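Local coordinates for putative carboxynorspermidine decarboxylase protein (Sinorhizobium meliloti, PDB 3MT1), which probably catalyses the pyridoxal phosphate-dependent decarboxylation of carboxynorspermidine and carboxyspermidine to norspermidine and spermidine, at residues H286-C291 / E308-G313; A277-N282 / I316-A321; G117-P122 / G158-N163. One frame throughout, in Å; residues are numbered along the deposited sequence.

Interaction 1. Residues H286-C291 / E308-G313; sequences HSYMIC and EELKVG
His286 and Glu309 mark the nearest approach of the backbones, CA to CA 6.2 Å, where strand 286-291 passes the irregular segment 308-313 with no backbone hydrogen bond between them. The contact belongs to the C-terminal beta domain of a fold type III pyridoxal phosphate decarboxylase. There, 308-313 lies in the loop that leads from strand 300-306 to strand 315-318.

Tyr288 and Leu310 carry the packing. The two side chains lie alongside each other and point opposite ways. Leu310 CD1 sits over the centre of one ring face, 3.9 Å from the centroid of Tyr288 and 13° off the ring normal, a CH-pi contact. Near the hydroxyl end of the ring, Leu310 CB comes within 3.7 Å of Tyr288 CZ. The leucine is thus laid along the ring face. Tyr288 CB points at the loop, and CG stands anti to the carbonyl carbon (chi1 -82°), which carries the ring across to Leu310.

The hydroxyl is tied to the same residue. Leu310 N donates to Tyr288 OH over 3.0 Å, with a moderately bent N-H...O angle of 147°. One residue therefore meets the tyrosine at both its face and its polar end. Glu309 adds its CG, 3.4 Å from Tyr288 OH, while its carboxylate turns off, away from strand 286-291.

The strand itself is held in the sheet by backbone bonds, from Tyr288 to Phe304 and from Met289 to Ala257. Val312 packs on Arg106 of the second subunit.

The imidazole of His286 meets the backbone of the loop. Glu309 N stands over one face of this ring, offset toward the rim, and is 3.8 Å from His286 ND1.

Interaction 2. Residues A277-N282 / I316-A321; sequences AKVLPN and ISFQDA
Lys278 and Gln319 bring the backbones to a CA-CA distance of 5.2 Å, and the touching parts run 113° apart, so the segments cross rather than pair as strands. Gln319 N donates to Lys278 O over 2.8 Å in a nearly straight bond of 167°. Phe318 CA makes a CA-H...O contact to the same oxygen. A water accepts from Lys278 N and donates to Gln319 O, adding a second link between these two residues.

The Phe318 ring receives two apolar groups obliquely. Ala277 CB is 3.6 Å from Phe318 CD1, and Val279 CG2 is 3.8 Å from Phe318 CE1. Ile316 CG2 lies over one face of the ring, toward its rim, and Phe301 also stacks with Phe318.

The Gln319 side chain folds back on the end of strand 316-318. The bend at chi2 (-62°) brings Gln319 NE2 to Ser317 O at 3.1 Å, above the carbonyl plane. This bond, bent and off the lone pairs, probably limits how the amide turns. Leu280 crosses the same chain at about a right angle, Leu280 CG to Gln319 CG 3.8 Å.

Asp320 OD1 takes a hydrogen bond from the backbone N of Lys238. The aspartate side chain is about 4 Å from that of Glu233, a predicted substrate-binding residue. The arrangement is a loop crossing a strand end of the C-terminal beta domain, beside the probable substrate site.

Interaction 3. Residues G117-P122 / G158-N163; sequences GLRLNP and GFMIHN
Two neighbouring parallel strands of the eight-stranded alpha/beta (TIM) barrel meet here, with Leu118 beside Phe159 and Arg119 beside Met160. Backbone bonds run from Met160 N to Leu118 O (2.9 Å) and from Leu120 N to Met160 O (2.8 Å).

Leu120 CD2 stands over the face of the Phe159 ring, 3.5 Å from its centroid. With an alanine in place of Phe159, a gap would probably open under Leu120 and leave the end of the leucine freer to shift. Farther along, Pro122 CG touches Ile161 CG2 at 3.7 Å.

With CG anti to the backbone N (chi1 -168°) and the chain extended to NE, Arg119 runs past selenomethionine Met160, whose selenium lies over one guanidinium face. A water in the guanidinium plane accepts from Arg119 NE and from His162 N, and donates to Leu120 O. Arg119 NH2 bonds His162 O only weakly (3.4 Å), while NH1 bonds Tyr77 OH.

His162 ND1 bonds Gly198 N, and a sulfate, probably from the crystallisation liquor, lies about 4 Å from its side chain. Leu120, Phe159 and Ile161 face helix 170-190. Backbone bonds join Gly117 to Ile96 and Phe98 of neighbouring barrel strand 95-98.

Overall arrangement
Interaction 3 comes first along the chain and lies in the barrel. Interactions 1 and 2 follow in the C-terminal beta domain. Both segments of interaction 1 fall between those of interaction 2 in the sequence. These two have centres 13 Å apart, reach the same mixed sheet and touch, with Leu310 CD1 4.0 Å from Ile316 CD1. Interaction 3 lies on the opposite side of the chain's centre, about 35 Å from interaction 2 and 47 Å from interaction 1, centre to centre. The side chain of Glu233, a predicted substrate residue, lies beside Asp320 and about 9 Å from the side chain of His162. This is consistent with an active site formed between barrel and beta domain.

Interaction 1. Residues H286-C291 / E308-G313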
loop_
_atom_site.group_PDB
_atom_site.type_symbol
_atom_site.label_atom_id
_atom_site.label_comp_id
_atom_site.label_asym_id
_atom_site.label_seq_id
_atom_site.Cartn_x
_atom_site.Cartn_y
_atom_site.Cartn_z
ATOM N N HIS B 286 20.540 -19.296 15.351
ATOM C CA HIS B 286 20.468 -19.218 13.885
ATOM C C HIS B 286 19.823 -17.928 13.473
ATOM O O HIS B 286 18.609 -17.802 13.511
ATOM C CB HIS B 286 19.731 -20.408 13.281
ATOM C CG HIS B 286 20.517 -21.667 13.356
ATOM N ND1 HIS B 286 20.473 -22.505 14.452
ATOM C CD2 HIS B 286 21.427 -22.196 12.506
ATOM C CE1 HIS B 286 21.298 -23.519 14.255
ATOM N NE2 HIS B 286 21.895 -23.351 13.086
ATOM N N SER B 287 20.647 -16.970 13.083
ATOM C CA SER B 287 20.168 -15.650 12.737
ATOM C C SER B 287 19.803 -15.568 11.258
ATOM O O SER B 287 20.631 -15.833 10.369
ATOM C CB SER B 287 21.180 -14.567 13.147
ATOM O OG SER B 287 20.509 -13.463 13.752
ATOM N N TYR B 288 18.543 -15.218 11.014
ATOM C CA TYR B 288 17.969 -15.181 9.665
ATOM C C TYR B 288 17.462 -13.801 9.311
ATOM O O TYR B 288 16.777 -13.145 10.112
ATOM C CB TYR B 288 16.813 -16.172 9.514
ATOM C CG TYR B 288 17.221 -17.598 9.241
ATOM C CD1 TYR B 288 17.174 -18.122 7.953
ATOM C CD2 TYR B 288 17.641 -18.434 10.272
ATOM C CE1 TYR B 288 17.540 -19.442 7.692
ATOM C CE2 TYR B 288 18.009 -19.749 10.029
ATOM C CZ TYR B 288 17.963 -20.253 8.743
ATOM O OH TYR B 288 18.339 -21.572 8.508
HETATM N N MSE B 289 17.804 -13.360 8.108
HETATM C CA MSE B 289 17.030 -12.303 7.491
HETATM C C MSE B 289 15.859 -12.958 6.770
HETATM O O MSE B 289 16.061 -13.843 5.930
HETATM C CB MSE B 289 17.865 -11.471 6.530
HETATM C CG MSE B 289 17.253 -10.107 6.281
HETATM SE SE MSE B 289 18.214 -9.148 4.890
HETATM C CE MSE B 289 18.120 -7.315 5.616
ATOM N N ILE B 290 14.645 -12.559 7.137
ATOM C CA ILE B 290 13.450 -13.081 6.493
ATOM C C ILE B 290 12.909 -12.058 5.534
ATOM O O ILE B 290 12.638 -10.933 5.916
ATOM C CB ILE B 290 12.331 -13.462 7.496
ATOM C CG1 ILE B 290 12.868 -14.375 8.603
ATOM C CG2 ILE B 290 11.156 -14.133 6.771
ATOM C CD1 ILE B 290 13.135 -13.628 9.898
ATOM N N CYS B 291 12.734 -12.464 4.289
ATOM C CA CYS B 291 12.356 -11.531 3.250
ATOM C C CYS B 291 11.082 -11.926 2.604
ATOM O O CYS B 291 10.718 -13.101 2.616
ATOM C CB CYS B 291 13.406 -11.497 2.166
ATOM S SG CYS B 291 15.047 -11.315 2.800
ATOM N N GLU B 308 16.398 -23.466 15.762
ATOM C CA GLU B 308 16.740 -24.473 14.735
ATOM C C GLU B 308 16.770 -23.875 13.343
ATOM O O GLU B 308 15.916 -23.052 12.974
ATOM C CB GLU B 308 15.733 -25.635 14.696
ATOM C CG GLU B 308 15.228 -26.130 16.044
ATOM C CD GLU B 308 14.067 -25.305 16.557
ATOM O OE1 GLU B 308 13.657 -24.364 15.838
ATOM O OE2 GLU B 308 13.577 -25.586 17.676
ATOM N N GLU B 309 17.748 -24.333 12.574
ATOM C CA GLU B 309 17.818 -24.117 11.140
ATOM C C GLU B 309 16.432 -24.172 10.478
ATOM O O GLU B 309 15.675 -25.137 10.675
ATOM C CB GLU B 309 18.724 -25.180 10.533
ATOM C CG GLU B 309 19.394 -24.764 9.254
ATOM C CD GLU B 309 19.740 -25.937 8.371
ATOM O OE1 GLU B 309 19.599 -27.108 8.807
ATOM O OE2 GLU B 309 20.165 -25.683 7.228
ATOM N N LEU B 310 16.106 -23.132 9.712
ATOM C CA LEU B 310 14.828 -23.056 9.015
ATOM C C LEU B 310 14.824 -23.860 7.722
ATOM O O LEU B 310 15.788 -23.826 6.944
ATOM C CB LEU B 310 14.475 -21.602 8.685
ATOM C CG LEU B 310 14.081 -20.652 9.799
ATOM C CD1 LEU B 310 13.757 -19.310 9.163
ATOM C CD2 LEU B 310 12.895 -21.189 10.618
ATOM N N LYS B 311 13.722 -24.560 7.489
ATOM C CA LYS B 311 13.596 -25.412 6.320
ATOM C C LYS B 311 12.403 -24.955 5.518
ATOM O O LYS B 311 11.428 -24.452 6.080
ATOM C CB LYS B 311 13.387 -26.885 6.722
ATOM C CG LYS B 311 14.236 -27.402 7.894
ATOM C CD LYS B 311 13.398 -28.390 8.749
ATOM C CE LYS B 311 14.126 -28.856 10.022
ATOM N NZ LYS B 311 15.358 -29.628 9.692
ATOM N N VAL B 312 12.470 -25.143 4.205
ATOM C CA VAL B 312 11.308 -24.959 3.347
ATOM C C VAL B 312 10.098 -25.707 3.957
ATOM O O VAL B 312 10.186 -26.890 4.241
ATOM C CB VAL B 312 11.607 -25.451 1.895
ATOM C CG1 VAL B 312 10.334 -25.420 1.001
ATOM C CG2 VAL B 312 12.751 -24.656 1.264
ATOM N N GLY B 313 8.988 -25.005 4.177
ATOM C CA GLY B 313 7.780 -25.602 4.747
ATOM C C GLY B 313 7.501 -25.129 6.166
ATOM O O GLY B 313 6.408 -25.301 6.679
#

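Interaction 2. Residues A277-N282 / I316-A321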
loop_
_atom_site.group_PDB
_atom_site.type_symbol
_atom_site.label_atom_id
_atom_site.label_comp_id
_atom_site.label_asym_id
_atom_site.label_seq_id
_atom_site.Cartn_x
_atom_site.Cartn_y
_atom_site.Cartn_z
ATOM N N ALA B 277 9.420 -6.465 11.691
ATOM C CA ALA B 277 8.296 -7.174 12.272
ATOM C C ALA B 277 8.687 -7.852 13.583
ATOM O O ALA B 277 9.786 -7.629 14.093
ATOM C CB ALA B 277 7.716 -8.174 11.268
ATOM N N LYS B 278 7.808 -8.662 14.156
ATOM C CA LYS B 278 8.172 -9.335 15.410
ATOM C C LYS B 278 7.931 -10.832 15.419
ATOM O O LYS B 278 6.888 -11.294 14.942
ATOM C CB LYS B 278 7.458 -8.705 16.592
ATOM C CG LYS B 278 8.042 -7.398 17.014
ATOM C CD LYS B 278 7.113 -6.702 18.002
ATOM C CE LYS B 278 6.017 -5.933 17.286
ATOM N NZ LYS B 278 6.604 -5.286 16.072
ATOM N N VAL B 279 8.889 -11.558 16.001
ATOM C CA VAL B 279 8.850 -12.996 16.133
ATOM C C VAL B 279 9.024 -13.417 17.609
ATOM O O VAL B 279 9.525 -12.647 18.440
ATOM C CB VAL B 279 9.899 -13.629 15.200
ATOM C CG1 VAL B 279 9.846 -15.114 15.265
ATOM C CG2 VAL B 279 9.612 -13.199 13.747
ATOM N N LEU B 280 8.571 -14.630 17.933
ATOM C CA LEU B 280 8.692 -15.192 19.280
ATOM C C LEU B 280 9.161 -16.637 19.229
ATOM O O LEU B 280 8.765 -17.388 18.347
ATOM C CB LEU B 280 7.361 -15.159 20.028
ATOM C CG LEU B 280 6.696 -13.849 20.430
ATOM C CD1 LEU B 280 5.376 -14.180 21.115
ATOM C CD2 LEU B 280 7.569 -12.977 21.321
ATOM N N PRO B 281 10.063 -17.021 20.152
ATOM C CA PRO B 281 10.883 -16.114 20.952
ATOM C C PRO B 281 11.941 -15.578 20.007
ATOM O O PRO B 281 12.226 -16.192 18.957
ATOM C CB PRO B 281 11.548 -17.053 21.925
ATOM C CG PRO B 281 11.698 -18.313 21.118
ATOM C CD PRO B 281 10.430 -18.429 20.374
ATOM N N ASN B 282 12.530 -14.445 20.300
ATOM C CA ASN B 282 13.507 -14.046 19.308
ATOM C C ASN B 282 14.866 -14.531 19.779
ATOM O O ASN B 282 15.781 -13.737 20.034
ATOM C CB ASN B 282 13.451 -12.553 18.986
ATOM C CG ASN B 282 14.286 -12.202 17.787
ATOM O OD1 ASN B 282 14.618 -13.063 16.978
ATOM N ND2 ASN B 282 14.645 -10.941 17.668
ATOM N N ILE B 316 6.130 -19.536 10.180
ATOM C CA ILE B 316 6.541 -18.371 10.973
ATOM C C ILE B 316 5.337 -17.441 11.234
ATOM O O ILE B 316 4.575 -17.165 10.314
ATOM C CB ILE B 316 7.674 -17.603 10.227
ATOM C CG1 ILE B 316 9.007 -18.373 10.321
ATOM C CG2 ILE B 316 7.837 -16.142 10.743
ATOM C CD1 ILE B 316 10.046 -17.927 9.308
ATOM N N SER B 317 5.177 -16.976 12.471
ATOM C CA SER B 317 4.071 -16.087 12.860
ATOM C C SER B 317 4.539 -14.652 13.178
ATOM O O SER B 317 5.145 -14.414 14.212
ATOM C CB SER B 317 3.333 -16.630 14.105
ATOM O OG SER B 317 3.199 -18.036 14.078
ATOM N N PHE B 318 4.238 -13.680 12.331
ATOM C CA PHE B 318 4.556 -12.309 12.730
ATOM C C PHE B 318 3.560 -11.829 13.744
ATOM O O PHE B 318 2.364 -11.943 13.565
ATOM C CB PHE B 318 4.737 -11.381 11.527
ATOM C CG PHE B 318 5.884 -11.800 10.667
ATOM C CD1 PHE B 318 7.174 -11.762 11.162
ATOM C CD2 PHE B 318 5.673 -12.322 9.390
ATOM C CE1 PHE B 318 8.257 -12.191 10.391
ATOM C CE2 PHE B 318 6.739 -12.751 8.594
ATOM C CZ PHE B 318 8.042 -12.692 9.107
ATOM N N GLN B 319 4.079 -11.306 14.827
ATOM C CA GLN B 319 3.255 -10.946 15.969
ATOM C C GLN B 319 2.668 -9.553 15.799
ATOM O O GLN B 319 3.183 -8.738 15.013
ATOM C CB GLN B 319 4.083 -11.026 17.265
ATOM C CG GLN B 319 4.692 -12.394 17.527
ATOM C CD GLN B 319 3.649 -13.501 17.697
ATOM O OE1 GLN B 319 2.672 -13.378 18.458
ATOM N NE2 GLN B 319 3.855 -14.593 16.976
ATOM N N ASP B 320 1.606 -9.288 16.555
ATOM C CA ASP B 320 0.954 -7.989 16.588
ATOM C C ASP B 320 0.710 -7.398 15.210
ATOM O O ASP B 320 1.149 -6.291 14.923
ATOM C CB ASP B 320 1.764 -6.995 17.410
ATOM C CG ASP B 320 0.900 -5.885 17.958
ATOM O OD1 ASP B 320 -0.345 -6.056 17.907
ATOM O OD2 ASP B 320 1.439 -4.870 18.456
ATOM N N ALA B 321 -0.004 -8.123 14.368
ATOM C CA ALA B 321 -0.193 -7.691 13.017
ATOM C C ALA B 321 -1.574 -7.118 12.681
ATOM O O ALA B 321 -1.898 -7.004 11.512
ATOM C CB ALA B 321 0.142 -8.839 12.085
HETATM O O HOH W 1 5.143 -7.955 13.359
#

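Interaction 3. Residues G117-P122 / G158-N163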
loop_
_atom_site.group_PDB
_atom_site.type_symbol
_atom_site.label_atom_id
_atom_site.label_comp_id
_atom_site.label_asym_id
_atom_site.label_seq_id
_atom_site.Cartn_x
_atom_site.Cartn_y
_atom_site.Cartn_z
ATOM N N GLY B 117 -18.270 19.628 16.080
ATOM C CA GLY B 117 -17.033 19.774 16.835
ATOM C C GLY B 117 -15.946 20.406 16.001
ATOM O O GLY B 117 -16.076 20.559 14.787
ATOM N N LEU B 118 -14.860 20.800 16.651
ATOM C CA LEU B 118 -13.770 21.467 15.962
ATOM C C LEU B 118 -12.495 20.856 16.499
ATOM O O LEU B 118 -12.381 20.629 17.694
ATOM C CB LEU B 118 -13.822 22.985 16.240
ATOM C CG LEU B 118 -12.772 23.883 15.561
ATOM C CD1 LEU B 118 -13.171 24.232 14.122
ATOM C CD2 LEU B 118 -12.495 25.160 16.345
ATOM N N ARG B 119 -11.538 20.569 15.627
ATOM C CA ARG B 119 -10.248 20.083 16.102
ATOM C C ARG B 119 -9.365 21.209 16.608
ATOM O O ARG B 119 -9.234 22.262 15.976
ATOM C CB ARG B 119 -9.502 19.339 15.008
ATOM C CG ARG B 119 -8.314 18.598 15.545
ATOM C CD ARG B 119 -7.549 17.911 14.471
ATOM N NE ARG B 119 -6.451 17.137 15.041
ATOM C CZ ARG B 119 -5.802 16.171 14.401
ATOM N NH1 ARG B 119 -6.149 15.844 13.152
ATOM N NH2 ARG B 119 -4.816 15.525 15.016
ATOM N N LEU B 120 -8.738 20.974 17.748
ATOM C CA LEU B 120 -7.843 21.943 18.331
ATOM C C LEU B 120 -6.448 21.376 18.325
ATOM O O LEU B 120 -6.242 20.200 18.604
ATOM C CB LEU B 120 -8.287 22.261 19.753
ATOM C CG LEU B 120 -9.127 23.495 20.120
ATOM C CD1 LEU B 120 -10.112 23.947 19.065
ATOM C CD2 LEU B 120 -9.837 23.196 21.441
ATOM N N ASN B 121 -5.491 22.222 17.969
ATOM C CA ASN B 121 -4.098 21.827 17.840
ATOM C C ASN B 121 -3.367 22.341 19.061
ATOM O O ASN B 121 -3.254 23.559 19.242
ATOM C CB ASN B 121 -3.511 22.430 16.565
ATOM C CG ASN B 121 -2.074 21.975 16.282
ATOM O OD1 ASN B 121 -1.419 21.322 17.100
ATOM N ND2 ASN B 121 -1.574 22.348 15.104
ATOM N N PRO B 122 -2.902 21.429 19.934
ATOM C CA PRO B 122 -2.126 21.923 21.066
ATOM C C PRO B 122 -0.722 22.449 20.684
ATOM O O PRO B 122 -0.274 23.444 21.283
ATOM C CB PRO B 122 -2.049 20.707 21.995
ATOM C CG PRO B 122 -3.215 19.858 21.609
ATOM C CD PRO B 122 -3.309 20.024 20.126
ATOM N N GLY B 158 -18.306 20.931 20.889
ATOM C CA GLY B 158 -17.283 19.969 21.232
ATOM C C GLY B 158 -15.942 20.241 20.592
ATOM O O GLY B 158 -15.841 20.954 19.593
ATOM N N PHE B 159 -14.901 19.675 21.187
ATOM C CA PHE B 159 -13.572 19.766 20.608
ATOM C C PHE B 159 -12.981 18.392 20.435
ATOM O O PHE B 159 -13.292 17.458 21.185
ATOM C CB PHE B 159 -12.629 20.572 21.491
ATOM C CG PHE B 159 -13.023 22.003 21.665
ATOM C CD1 PHE B 159 -13.262 22.814 20.564
ATOM C CD2 PHE B 159 -13.119 22.547 22.927
ATOM C CE1 PHE B 159 -13.614 24.137 20.725
ATOM C CE2 PHE B 159 -13.464 23.884 23.100
ATOM C CZ PHE B 159 -13.717 24.679 22.003
HETATM N N MSE B 160 -12.128 18.283 19.425
HETATM C CA MSE B 160 -11.294 17.116 19.249
HETATM C C MSE B 160 -9.849 17.550 19.447
HETATM O O MSE B 160 -9.465 18.616 18.977
HETATM C CB MSE B 160 -11.496 16.510 17.870
HETATM C CG MSE B 160 -10.722 15.228 17.700
HETATM SE SE MSE B 160 -9.935 15.058 15.933
HETATM C CE MSE B 160 -11.360 14.040 15.130
ATOM N N ILE B 161 -9.078 16.733 20.165
ATOM C CA ILE B 161 -7.643 16.953 20.380
ATOM C C ILE B 161 -6.954 15.607 20.316
ATOM O O ILE B 161 -7.278 14.714 21.081
ATOM C CB ILE B 161 -7.340 17.582 21.774
ATOM C CG1 ILE B 161 -7.654 19.075 21.794
ATOM C CG2 ILE B 161 -5.891 17.393 22.163
ATOM C CD1 ILE B 161 -9.069 19.371 22.261
ATOM N N HIS B 162 -6.020 15.444 19.399
ATOM C CA HIS B 162 -5.348 14.169 19.244
ATOM C C HIS B 162 -3.858 14.462 19.077
ATOM O O HIS B 162 -3.359 14.730 17.971
ATOM C CB HIS B 162 -5.958 13.382 18.073
ATOM C CG HIS B 162 -5.242 12.103 17.748
ATOM N ND1 HIS B 162 -5.582 10.891 18.307
ATOM C CD2 HIS B 162 -4.217 11.846 16.898
ATOM C CE1 HIS B 162 -4.793 9.946 17.827
ATOM N NE2 HIS B 162 -3.955 10.499 16.970
ATOM N N ASN B 163 -3.167 14.466 20.216
ATOM C CA ASN B 163 -1.721 14.673 20.258
ATOM C C ASN B 163 -0.914 13.388 20.464
ATOM O O ASN B 163 0.124 13.193 19.812
ATOM C CB ASN B 163 -1.350 15.709 21.318
ATOM C CG ASN B 163 -2.101 15.504 22.607
ATOM O OD1 ASN B 163 -3.166 14.891 22.614
ATOM N ND2 ASN B 163 -1.560 16.026 23.714
HETATM O O HOH W 2 -5.683 17.755 17.496
#